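Local coordinates for chitin-binding domain 3 protein (PDB 5OPF), which is a copper-dependent lytic polysaccharide monooxygenase that probably cleaves chains of cellulose or chitin by oxidation, at residues G109-I113 against I140-A145. Sequence-based numbering, arbitrary orientation.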
loop_
_atom_site.group_PDB
_atom_site.type_symbol
_atom_site.label_atom_id
_atom_site.label_comp_id
_atom_site.label_asym_id
_atom_site.label_seq_id
_atom_site.Cartn_x
_atom_site.Cartn_y
_atom_site.Cartn_z
ATOM N N GLY A 109 -4.420 8.008 -14.942
ATOM C CA GLY A 109 -3.567 7.105 -15.693
ATOM C C GLY A 109 -2.321 6.702 -14.926
ATOM O O GLY A 109 -2.026 7.214 -13.835
ATOM N N ALA A 110 -1.566 5.773 -15.494
ATOM C CA ALA A 110 -0.286 5.361 -14.935
ATOM C C ALA A 110 0.805 5.368 -15.997
ATOM O O ALA A 110 0.609 4.877 -17.115
ATOM C CB ALA A 110 -0.359 3.938 -14.353
ATOM N N ASP A 111 1.980 5.875 -15.621
ATOM C CA ASP A 111 3.183 5.610 -16.405
ATOM C C ASP A 111 3.620 4.167 -16.197
ATOM O O ASP A 111 4.136 3.520 -17.124
ATOM C CB ASP A 111 4.321 6.558 -15.996
ATOM C CG ASP A 111 4.079 8.008 -16.373
ATOM O OD1 ASP A 111 3.062 8.351 -17.011
ATOM O OD2 ASP A 111 4.976 8.822 -16.062
ATOM N N TYR A 112 3.412 3.656 -14.986
ATOM C CA TYR A 112 3.631 2.260 -14.630
ATOM C C TYR A 112 3.039 2.044 -13.248
ATOM O O TYR A 112 2.853 2.997 -12.477
ATOM C CB TYR A 112 5.121 1.862 -14.633
ATOM C CG TYR A 112 6.047 2.802 -13.892
ATOM C CD1 TYR A 112 6.276 2.676 -12.526
ATOM C CD2 TYR A 112 6.716 3.806 -14.564
ATOM C CE1 TYR A 112 7.136 3.546 -11.849
ATOM C CE2 TYR A 112 7.577 4.664 -13.909
ATOM C CZ TYR A 112 7.788 4.534 -12.543
ATOM O OH TYR A 112 8.650 5.404 -11.895
ATOM N N ILE A 113 2.734 0.783 -12.946
ATOM C CA ILE A 113 2.461 0.338 -11.582
ATOM C C ILE A 113 3.294 -0.912 -11.355
ATOM O O ILE A 113 3.212 -1.859 -12.147
ATOM C CB ILE A 113 0.966 0.049 -11.325
ATOM C CG1 ILE A 113 0.116 1.297 -11.560
ATOM C CG2 ILE A 113 0.777 -0.452 -9.883
ATOM C CD1 ILE A 113 -1.383 1.098 -11.352
ATOM N N ILE A 140 2.718 -3.278 -14.698
ATOM C CA ILE A 140 2.119 -2.764 -15.921
ATOM C C ILE A 140 2.866 -1.496 -16.305
ATOM O O ILE A 140 3.404 -0.778 -15.456
ATOM C CB ILE A 140 0.596 -2.500 -15.821
ATOM C CG1 ILE A 140 0.277 -1.400 -14.802
ATOM C CG2 ILE A 140 -0.150 -3.797 -15.510
ATOM C CD1 ILE A 140 -1.188 -1.031 -14.734
ATOM N N GLY A 141 2.915 -1.245 -17.609
ATOM C CA GLY A 141 3.509 -0.046 -18.167
ATOM C C GLY A 141 2.505 1.071 -18.336
ATOM O O GLY A 141 1.545 1.199 -17.570
ATOM N N ASN A 142 2.731 1.895 -19.360
ATOM C CA ASN A 142 1.927 3.094 -19.537
ATOM C C ASN A 142 0.496 2.696 -19.854
ATOM O O ASN A 142 0.233 2.020 -20.852
ATOM C CB ASN A 142 2.508 3.996 -20.613
ATOM C CG ASN A 142 1.873 5.365 -20.582
ATOM O OD1 ASN A 142 0.674 5.493 -20.817
ATOM N ND2 ASN A 142 2.646 6.380 -20.214
ATOM N N THR A 143 -0.425 3.116 -18.993
ATOM C CA THR A 143 -1.822 2.694 -19.051
ATOM C C THR A 143 -2.696 3.916 -18.819
ATOM O O THR A 143 -3.015 4.274 -17.676
ATOM C CB THR A 143 -2.104 1.604 -18.015
ATOM O OG1 THR A 143 -1.113 0.568 -18.116
ATOM C CG2 THR A 143 -3.472 0.989 -18.238
ATOM N N PRO A 144 -3.083 4.599 -19.891
ATOM C CA PRO A 144 -3.945 5.772 -19.755
ATOM C C PRO A 144 -5.279 5.409 -19.118
ATOM O O PRO A 144 -5.750 4.273 -19.197
ATOM C CB PRO A 144 -4.132 6.232 -21.207
ATOM C CG PRO A 144 -2.911 5.740 -21.916
ATOM C CD PRO A 144 -2.641 4.402 -21.284
ATOM N N ALA A 145 -5.905 6.415 -18.494
ATOM C CA ALA A 145 -7.143 6.193 -17.753
ATOM C C ALA A 145 -8.236 5.624 -18.638
ATOM O O ALA A 145 -9.094 4.873 -18.156
ATOM C CB ALA A 145 -7.629 7.508 -17.145
HETATM O O HOH W 1 -0.922 7.027 -19.069
#
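Ala110 and Ile113 pair antiparallel with Thr143 and Ile140 at an edge of the immunoglobulin-like beta-sandwich of this lytic polysaccharide monooxygenase, where the start of strand 110-118 meets the end of strand 134-140 and the loop that follows it. Two hydrogen-bonded pairs carry the contact, with a corner at Asp111 between them. At Ile113 and Ile140 the bonds run both ways, Ile113 N to Ile140 O and Ile140 N to Ile113 O, each 3.0 Å. Past the corner, Ala110 N bonds to Thr143 O, and Thr143 N returns a straighter bond to Ala110 O (2.8 Å, 170° at the hydrogen). Trp148 NE1 also hydrogen-bonds to Thr143 O, tying the loop to its own continuation. Between the two pairs, Asp111 O lies near Asn142 N, but the angle is too poor for a bond.

The two isoleucine side chains run alongside each other into the sandwich; at chi1 64° Ile140 holds CG1 over the gap flanked by its own N and C, which brings CG1 to 3.8 Å from Ile113 CB. Ile159 of the facing sheet touches both side chains. On the more open side, the Asp111 carboxylate and Asn142 amide run alongside each other, their planes 23° apart, and Asp111 OD1 is hydrogen-bonded to Ser179 OG. A water donates to Asn142 OD1 (2.8 Å) and, at 3.3 Å, to Ala110 O.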